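Local coordinates for protein subtilisin-like serine protease (Fervidobacterium pennivorans, PDB 1R6V) that breaks keratin down into peptides as a calcium-binding, subtilisin-like serine protease, letting the bacterium grow on native feathers, at residues V316-Y321 and G330-S335; Q76-I81 and G522-A527; I229-D234 and G242-D247. The protein carries 1 engineered substitution. All coordinates share one frame; numbering follows the deposited sequence.

Overall arrangement
Contacts 1 and 3 are buried in the subtilisin-like catalytic domain and reach the same mixed sheet, their centres about 25 Å apart. Contact 2 is only partly buried and joins two domains, holding helix 74-81 of the propeptide domain against a loop of the Ig-like sandwich; its centre lies about 40 Å from that of contact 1 and about 28 Å from that of contact 3. The chemistry follows the place. In contact 1 a serine hydroxyl takes up a strand N-H, in contact 3 the main chains bond to each other while branched apolar side chains and two rings fill in, and in contact 2 the work is done by side chains: a tyrosine pair and a carboxylate.

Contact 1: V316-Y321 and G330-S335; sequences VAALDY and GFSSRS
In the mixed sheet of the subtilisin-like catalytic domain, strand 314-322 meets the loop that follows its hairpin partner 325-328, and the point of meeting is Ala318 with Phe331 and Ser332. Here a serine hydroxyl does what a backbone carbonyl does between regular strands: Ala318 N gives its hydrogen to Ser332 OG at 3.1 Å, with a nearly straight N-H...O angle of 163°. Ser332 reaches this place because its OG lies opposite the backbone N about the first torsion (chi1 -159°), which sends the hydroxyl over to the strand. A short polar side chain suits the site, since the two backbones are close, the CA atoms of Ala318 and Ser332 being 5.8 Å apart. The same oxygen rests against Ala317, 3.4 Å from its CA and 3.4 Å from its CB, so a small residue is fitting there too. Beside the hydroxyl, the methyl of Ala318 packs on Phe331, its CB 3.5 Å from CE1 of the ring, which it meets obliquely. Phe331 holds CG between its own N and carbonyl carbon (chi1 51°), and this brings the far end of the ring in to the strand. Around the contact, Ala318 is also joined to Ala329 by a backbone hydrogen bond, while Ala317 pairs with Val340 and Ala342 of the parallel strand 338-343. Phe331 and Ser332 both touch Thr380 at the start of helix 380-397, the helix that carries the probable nucleophile Ser381 and whose Ala383 and Val387 pack on Val316.

Contact 2: Q76-I81 and G522-A527; sequences QAYDKI and GGYAIA
Tyr524, in a loop of the Ig-like sandwich domain, lies against Tyr78 and Asp79 of helix 74-81, the second helix of a propeptide domain whose two helices and four antiparallel strands follow the ferredoxin-like plan of subtilisin propeptides. Its CB points to the helix, and a first torsion that sets CG opposite the carbonyl carbon (chi1 -48°) carries the ring on in that direction. CG comes within 4.0 Å of Tyr78 CD2, and CD1 lies 3.8 Å from Tyr78 CB. CE1 meets two helix residues, Tyr78 CB over the ring face at 3.7 Å and Asp79 OD1 at the ring edge, near its plane. The hydroxyl completes the path: Tyr524 OH donates to Asp79 OD1 at 2.6 Å, meeting the carboxylate on its syn side but 30° out of its plane. The two rings form an edge-to-face (T-shaped) pair, the edge of Tyr78 toward the face of Tyr524, with centroids 5.6 Å apart and planes at 67°. A tyrosine therefore serves twice, as a broad apolar face for Tyr78 and as a donor for Asp79, and a leucine in its place would probably leave Asp79 OD1 without this donor and the edge of Tyr78 without an aromatic face. Charges gather at the tip: Lys75 NZ bonds to the tyrosine oxygen, and Lys82 NZ forms a salt bridge with Asp79 while bonding to Gly522 O. The hydroxyl of Tyr78 turns to Gly22 O within the propeptide. On the face of Tyr524 opposite Tyr78 sits Gly522, where a side chain would collide with CE2; its carbonyl carbon C lies 3.9 Å above the plane, over the centre of the ring.

Contact 3: I229-D234 and G242-D247; sequences IVIFDD and GYVGDD
With CG opposite the backbone N (chi1 -179°), Tyr243 lays its ring beside Phe232, whose own CG is opposite the carbonyl carbon (chi1 -81°). Tyr243 CD1 thus sits over a face of the Phe232 ring, 3.6 Å from CZ, the two ring planes meeting obliquely at 38°. Alongside, the main chains make a single bridge, Phe232 with Tyr243: Val244 N bonds to Ile231 O at 3.0 Å, and Asp233 N to Gly242 O at 2.9 Å. Val244 also sets its two methyls against Ile231 O, CG1 at 3.5 Å and CG2 at 3.4 Å, a fit for a beta-branched residue. Gly242 passes so close to Asp233 O that any CB would collide. At the far end of its ring, Tyr243 OH donates to Asp246 OD1, which also pairs with Arg98, while Asp233 OD2 pairs with Arg181. The bridge joins the turn just past strand 225-230 to the residues just ahead of helix 246-258, on the strand-to-helix link of a beta-alpha-beta crossover in the subtilisin fold, next to the probable charge-relay Asp162, whose backbone bonds to Ile231 and Phe232.

Contact 1: V316-Y321 and G330-S335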
loop_
_atom_site.group_PDB
_atom_site.type_symbol
_atom_site.label_atom_id
_atom_site.label_comp_id
_atom_site.label_asym_id
_atom_site.label_seq_id
_atom_site.Cartn_x
_atom_site.Cartn_y
_atom_site.Cartn_z
ATOM N N VAL A 316 -5.342 6.037 13.162
ATOM C CA VAL A 316 -5.815 6.231 14.526
ATOM C C VAL A 316 -5.073 5.463 15.608
ATOM O O VAL A 316 -4.871 4.255 15.492
ATOM C CB VAL A 316 -7.308 5.835 14.601
ATOM C CG1 VAL A 316 -7.868 6.041 15.995
ATOM C CG2 VAL A 316 -8.095 6.622 13.564
ATOM N N ALA A 317 -4.683 6.169 16.664
ATOM C CA ALA A 317 -3.993 5.538 17.784
ATOM C C ALA A 317 -4.974 5.211 18.900
ATOM O O ALA A 317 -6.025 5.835 19.029
ATOM C CB ALA A 317 -2.911 6.463 18.309
ATOM N N ALA A 318 -4.614 4.236 19.730
ATOM C CA ALA A 318 -5.460 3.832 20.850
ATOM C C ALA A 318 -5.101 4.621 22.109
ATOM O O ALA A 318 -3.922 4.740 22.453
ATOM C CB ALA A 318 -5.280 2.348 21.109
ATOM N N LEU A 319 -6.118 5.156 22.779
ATOM C CA LEU A 319 -5.909 5.918 24.008
ATOM C C LEU A 319 -6.514 5.211 25.216
ATOM O O LEU A 319 -7.570 4.584 25.138
ATOM C CB LEU A 319 -6.532 7.316 23.888
ATOM C CG LEU A 319 -5.978 8.230 22.795
ATOM C CD1 LEU A 319 -6.696 9.582 22.846
ATOM C CD2 LEU A 319 -4.465 8.431 23.021
ATOM N N ASP A 320 -5.826 5.345 26.345
ATOM C CA ASP A 320 -6.247 4.768 27.614
ATOM C C ASP A 320 -6.431 6.005 28.509
ATOM O O ASP A 320 -6.138 7.128 28.099
ATOM C CB ASP A 320 -5.099 3.873 28.118
ATOM C CG ASP A 320 -5.431 3.097 29.390
ATOM O OD1 ASP A 320 -6.600 3.064 29.820
ATOM O OD2 ASP A 320 -4.488 2.498 29.957
ATOM N N TYR A 321 -6.936 5.819 29.713
ATOM C CA TYR A 321 -7.078 6.946 30.621
ATOM C C TYR A 321 -6.771 6.376 31.999
ATOM O O TYR A 321 -7.392 5.409 32.418
ATOM C CB TYR A 321 -8.500 7.503 30.594
ATOM C CG TYR A 321 -8.670 8.726 31.454
ATOM C CD1 TYR A 321 -8.374 10.000 30.962
ATOM C CD2 TYR A 321 -9.090 8.608 32.784
ATOM C CE1 TYR A 321 -8.492 11.133 31.770
ATOM C CE2 TYR A 321 -9.212 9.730 33.604
ATOM C CZ TYR A 321 -8.913 10.991 33.093
ATOM O OH TYR A 321 -9.038 12.113 33.896
ATOM N N GLY A 330 -0.072 2.138 24.538
ATOM C CA GLY A 330 1.202 1.453 24.671
ATOM C C GLY A 330 1.455 0.503 23.519
ATOM O O GLY A 330 2.504 0.538 22.879
ATOM N N PHE A 331 0.484 -0.361 23.260
ATOM C CA PHE A 331 0.588 -1.316 22.169
ATOM C C PHE A 331 0.353 -0.590 20.848
ATOM O O PHE A 331 0.528 -1.163 19.774
ATOM C CB PHE A 331 -0.451 -2.420 22.354
ATOM C CG PHE A 331 -1.843 -1.901 22.593
ATOM C CD1 PHE A 331 -2.543 -1.251 21.576
ATOM C CD2 PHE A 331 -2.442 -2.032 23.840
ATOM C CE1 PHE A 331 -3.814 -0.742 21.800
ATOM C CE2 PHE A 331 -3.715 -1.524 24.075
ATOM C CZ PHE A 331 -4.404 -0.879 23.053
ATOM N N SER A 332 -0.048 0.676 20.939
ATOM C CA SER A 332 -0.309 1.491 19.754
ATOM C C SER A 332 1.020 1.883 19.101
ATOM O O SER A 332 1.859 2.542 19.724
ATOM C CB SER A 332 -1.095 2.749 20.155
ATOM O OG SER A 332 -1.771 3.318 19.046
ATOM N N SER A 333 1.209 1.483 17.845
ATOM C CA SER A 333 2.449 1.788 17.139
ATOM C C SER A 333 2.667 3.286 16.954
ATOM O O SER A 333 1.796 4.001 16.445
ATOM C CB SER A 333 2.470 1.086 15.785
ATOM N N ARG A 334 3.841 3.748 17.382
ATOM C CA ARG A 334 4.224 5.152 17.277
ATOM C C ARG A 334 4.666 5.453 15.845
ATOM O O ARG A 334 5.554 4.789 15.307
ATOM C CB ARG A 334 5.369 5.456 18.257
ATOM C CG ARG A 334 6.008 6.828 18.075
ATOM C CD ARG A 334 7.081 7.121 19.129
ATOM N NE ARG A 334 7.682 8.440 18.921
ATOM C CZ ARG A 334 8.503 9.040 19.779
ATOM N NH1 ARG A 334 8.832 8.442 20.920
ATOM N NH2 ARG A 334 8.993 10.241 19.495
ATOM N N SER A 335 4.045 6.456 15.235
ATOM C CA SER A 335 4.370 6.833 13.865
ATOM C C SER A 335 3.958 8.270 13.579
ATOM O O SER A 335 2.949 8.757 14.086
ATOM C CB SER A 335 3.680 5.885 12.879
ATOM O OG SER A 335 2.286 5.801 13.131
#

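Contact 2: Q76-I81 and G522-A527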
loop_
_atom_site.group_PDB
_atom_site.type_symbol
_atom_site.label_atom_id
_atom_site.label_comp_id
_atom_site.label_asym_id
_atom_site.label_seq_id
_atom_site.Cartn_x
_atom_site.Cartn_y
_atom_site.Cartn_z
ATOM N N GLN A 76 8.698 -18.208 -10.402
ATOM C CA GLN A 76 8.727 -18.838 -11.713
ATOM C C GLN A 76 7.865 -18.058 -12.710
ATOM O O GLN A 76 8.198 -17.964 -13.896
ATOM C CB GLN A 76 8.235 -20.284 -11.606
ATOM C CG GLN A 76 9.140 -21.173 -10.775
ATOM C CD GLN A 76 8.597 -22.580 -10.652
ATOM O OE1 GLN A 76 7.394 -22.778 -10.505
ATOM N NE2 GLN A 76 9.487 -23.567 -10.699
ATOM N N ALA A 77 6.747 -17.501 -12.240
ATOM C CA ALA A 77 5.886 -16.712 -13.124
ATOM C C ALA A 77 6.650 -15.461 -13.562
ATOM O O ALA A 77 6.568 -15.031 -14.716
ATOM C CB ALA A 77 4.575 -16.312 -12.398
ATOM N N TYR A 78 7.379 -14.856 -12.632
ATOM C CA TYR A 78 8.175 -13.685 -12.987
ATOM C C TYR A 78 9.179 -14.083 -14.089
ATOM O O TYR A 78 9.389 -13.339 -15.040
ATOM C CB TYR A 78 8.961 -13.179 -11.779
ATOM C CG TYR A 78 8.210 -12.300 -10.805
ATOM C CD1 TYR A 78 6.811 -12.285 -10.758
ATOM C CD2 TYR A 78 8.909 -11.489 -9.920
ATOM C CE1 TYR A 78 6.128 -11.465 -9.834
ATOM C CE2 TYR A 78 8.245 -10.674 -8.997
ATOM C CZ TYR A 78 6.857 -10.661 -8.959
ATOM O OH TYR A 78 6.207 -9.824 -8.052
ATOM N N ASP A 79 9.797 -15.251 -13.956
ATOM C CA ASP A 79 10.766 -15.676 -14.964
ATOM C C ASP A 79 10.134 -15.817 -16.339
ATOM O O ASP A 79 10.780 -15.548 -17.349
ATOM C CB ASP A 79 11.430 -17.002 -14.573
ATOM C CG ASP A 79 12.377 -16.859 -13.390
ATOM O OD1 ASP A 79 12.984 -15.776 -13.218
ATOM O OD2 ASP A 79 12.531 -17.840 -12.638
ATOM N N LYS A 80 8.872 -16.243 -16.385
ATOM C CA LYS A 80 8.164 -16.403 -17.655
ATOM C C LYS A 80 7.696 -15.081 -18.253
ATOM O O LYS A 80 7.417 -14.996 -19.445
ATOM C CB LYS A 80 6.929 -17.288 -17.467
ATOM C CG LYS A 80 7.217 -18.761 -17.253
ATOM C CD LYS A 80 7.482 -19.445 -18.576
ATOM C CE LYS A 80 7.539 -20.949 -18.401
ATOM N NZ LYS A 80 7.460 -21.657 -19.711
ATOM N N ILE A 81 7.607 -14.055 -17.411
ATOM C CA ILE A 81 7.113 -12.748 -17.812
ATOM C C ILE A 81 8.182 -11.701 -18.110
ATOM O O ILE A 81 8.028 -10.898 -19.027
ATOM C CB ILE A 81 6.204 -12.156 -16.692
ATOM C CG1 ILE A 81 5.020 -13.093 -16.408
ATOM C CG2 ILE A 81 5.696 -10.768 -17.106
ATOM C CD1 ILE A 81 4.225 -12.715 -15.143
ATOM N N GLY A 522 17.876 -11.937 -10.442
ATOM C CA GLY A 522 16.874 -12.676 -11.185
ATOM C C GLY A 522 16.413 -11.869 -12.377
ATOM O O GLY A 522 15.863 -12.409 -13.340
ATOM N N GLY A 523 16.664 -10.566 -12.323
ATOM C CA GLY A 523 16.237 -9.683 -13.393
ATOM C C GLY A 523 14.802 -9.232 -13.135
ATOM O O GLY A 523 14.018 -9.046 -14.065
ATOM N N TYR A 524 14.454 -9.047 -11.865
ATOM C CA TYR A 524 13.087 -8.631 -11.514
ATOM C C TYR A 524 12.968 -7.142 -11.185
ATOM O O TYR A 524 11.951 -6.506 -11.484
ATOM C CB TYR A 524 12.586 -9.432 -10.316
ATOM C CG TYR A 524 12.798 -10.922 -10.440
ATOM C CD1 TYR A 524 12.409 -11.609 -11.587
ATOM C CD2 TYR A 524 13.407 -11.636 -9.414
ATOM C CE1 TYR A 524 12.632 -12.984 -11.707
ATOM C CE2 TYR A 524 13.632 -13.003 -9.519
ATOM C CZ TYR A 524 13.245 -13.670 -10.666
ATOM O OH TYR A 524 13.484 -15.025 -10.766
ATOM N N ALA A 525 13.996 -6.596 -10.550
ATOM C CA ALA A 525 13.999 -5.183 -10.180
ATOM C C ALA A 525 14.234 -4.304 -11.399
ATOM O O ALA A 525 14.664 -4.773 -12.445
ATOM C CB ALA A 525 15.070 -4.919 -9.126
ATOM N N ILE A 526 13.939 -3.019 -11.267
ATOM C CA ILE A 526 14.138 -2.103 -12.373
ATOM C C ILE A 526 15.633 -1.919 -12.607
ATOM O O ILE A 526 16.092 -1.905 -13.748
ATOM C CB ILE A 526 13.534 -0.740 -12.063
ATOM C CG1 ILE A 526 12.005 -0.850 -12.019
ATOM C CG2 ILE A 526 13.985 0.273 -13.093
ATOM C CD1 ILE A 526 11.377 -1.311 -13.333
ATOM N N ALA A 527 16.368 -1.753 -11.510
ATOM C CA ALA A 527 17.810 -1.560 -11.553
ATOM C C ALA A 527 18.458 -2.762 -10.890
ATOM O O ALA A 527 17.941 -3.291 -9.905
ATOM C CB ALA A 527 18.193 -0.281 -10.803
#

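Contact 3: I229-D234 and G242-D247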
loop_
_atom_site.group_PDB
_atom_site.type_symbol
_atom_site.label_atom_id
_atom_site.label_comp_id
_atom_site.label_asym_id
_atom_site.label_seq_id
_atom_site.Cartn_x
_atom_site.Cartn_y
_atom_site.Cartn_z
ATOM N N ILE A 229 -17.991 -5.846 4.807
ATOM C CA ILE A 229 -17.137 -6.302 3.711
ATOM C C ILE A 229 -16.232 -7.324 4.378
ATOM O O ILE A 229 -15.419 -6.987 5.241
ATOM C CB ILE A 229 -16.282 -5.163 3.088
ATOM C CG1 ILE A 229 -17.180 -4.016 2.592
ATOM C CG2 ILE A 229 -15.411 -5.741 1.951
ATOM C CD1 ILE A 229 -18.098 -4.344 1.368
ATOM N N VAL A 230 -16.377 -8.587 3.995
ATOM C CA VAL A 230 -15.605 -9.636 4.634
ATOM C C VAL A 230 -14.238 -9.848 4.012
ATOM O O VAL A 230 -14.133 -10.393 2.913
ATOM C CB VAL A 230 -16.398 -10.972 4.604
ATOM C CG1 VAL A 230 -15.634 -12.076 5.344
ATOM C CG2 VAL A 230 -17.765 -10.755 5.232
ATOM N N ILE A 231 -13.186 -9.400 4.701
ATOM C CA ILE A 231 -11.851 -9.615 4.179
ATOM C C ILE A 231 -11.025 -10.604 5.000
ATOM O O ILE A 231 -9.928 -10.994 4.577
ATOM C CB ILE A 231 -11.093 -8.282 3.942
ATOM C CG1 ILE A 231 -10.851 -7.525 5.258
ATOM C CG2 ILE A 231 -11.892 -7.431 2.963
ATOM C CD1 ILE A 231 -9.603 -6.612 5.175
ATOM N N PHE A 232 -11.549 -10.975 6.175
ATOM C CA PHE A 232 -10.973 -12.022 7.005
ATOM C C PHE A 232 -12.145 -12.971 7.114
ATOM O O PHE A 232 -13.101 -12.749 7.847
ATOM C CB PHE A 232 -10.490 -11.521 8.367
ATOM C CG PHE A 232 -9.151 -10.880 8.280
ATOM C CD1 PHE A 232 -9.041 -9.516 8.013
ATOM C CD2 PHE A 232 -7.992 -11.654 8.331
ATOM C CE1 PHE A 232 -7.797 -8.934 7.785
ATOM C CE2 PHE A 232 -6.738 -11.078 8.101
ATOM C CZ PHE A 232 -6.642 -9.712 7.827
ATOM N N ASP A 233 -12.063 -14.011 6.295
ATOM C CA ASP A 233 -13.096 -15.022 6.171
ATOM C C ASP A 233 -12.733 -16.258 7.002
ATOM O O ASP A 233 -11.826 -16.206 7.840
ATOM C CB ASP A 233 -13.216 -15.351 4.672
ATOM C CG ASP A 233 -14.614 -15.782 4.262
ATOM O OD1 ASP A 233 -15.115 -16.771 4.831
ATOM O OD2 ASP A 233 -15.211 -15.145 3.364
ATOM N N ASP A 234 -13.447 -17.361 6.779
ATOM C CA ASP A 234 -13.186 -18.602 7.510
ATOM C C ASP A 234 -11.922 -19.256 6.949
ATOM O O ASP A 234 -11.905 -19.680 5.791
ATOM C CB ASP A 234 -14.364 -19.567 7.341
ATOM C CG ASP A 234 -14.240 -20.798 8.226
ATOM O OD1 ASP A 234 -13.112 -21.163 8.615
ATOM O OD2 ASP A 234 -15.286 -21.404 8.521
ATOM N N GLY A 242 -7.215 -16.747 7.005
ATOM C CA GLY A 242 -8.512 -16.237 6.610
ATOM C C GLY A 242 -8.454 -14.988 5.748
ATOM O O GLY A 242 -9.478 -14.584 5.186
ATOM N N TYR A 243 -7.277 -14.377 5.632
ATOM C CA TYR A 243 -7.161 -13.167 4.809
ATOM C C TYR A 243 -7.524 -13.563 3.381
ATOM O O TYR A 243 -6.981 -14.538 2.856
ATOM C CB TYR A 243 -5.738 -12.606 4.837
ATOM C CG TYR A 243 -5.597 -11.343 4.022
ATOM C CD1 TYR A 243 -6.449 -10.259 4.247
ATOM C CD2 TYR A 243 -4.627 -11.225 3.031
ATOM C CE1 TYR A 243 -6.343 -9.085 3.505
ATOM C CE2 TYR A 243 -4.508 -10.055 2.281
ATOM C CZ TYR A 243 -5.378 -8.988 2.527
ATOM O OH TYR A 243 -5.266 -7.837 1.769
ATOM N N VAL A 244 -8.415 -12.803 2.743
ATOM C CA VAL A 244 -8.867 -13.131 1.395
ATOM C C VAL A 244 -7.903 -12.759 0.277
ATOM O O VAL A 244 -8.102 -13.174 -0.860
ATOM C CB VAL A 244 -10.262 -12.504 1.098
ATOM C CG1 VAL A 244 -11.275 -13.019 2.106
ATOM C CG2 VAL A 244 -10.194 -10.974 1.154
ATOM N N GLY A 245 -6.864 -11.993 0.594
ATOM C CA GLY A 245 -5.906 -11.603 -0.431
ATOM C C GLY A 245 -6.063 -10.142 -0.835
ATOM O O GLY A 245 -7.169 -9.593 -0.781
ATOM N N ASP A 246 -4.967 -9.520 -1.251
ATOM C CA ASP A 246 -5.005 -8.111 -1.643
ATOM C C ASP A 246 -5.955 -7.879 -2.820
ATOM O O ASP A 246 -6.592 -6.816 -2.921
ATOM C CB ASP A 246 -3.609 -7.616 -2.012
ATOM C CG ASP A 246 -2.679 -7.487 -0.811
ATOM O OD1 ASP A 246 -3.152 -7.446 0.342
ATOM O OD2 ASP A 246 -1.455 -7.405 -1.039
ATOM N N ASP A 247 -6.050 -8.865 -3.711
ATOM C CA ASP A 247 -6.948 -8.750 -4.846
ATOM C C ASP A 247 -8.416 -8.767 -4.410
ATOM O O ASP A 247 -9.195 -7.938 -4.875
ATOM C CB ASP A 247 -6.655 -9.853 -5.899
ATOM C CG ASP A 247 -6.604 -11.260 -5.309
ATOM O OD1 ASP A 247 -6.427 -11.410 -4.081
ATOM O OD2 ASP A 247 -6.725 -12.232 -6.093
#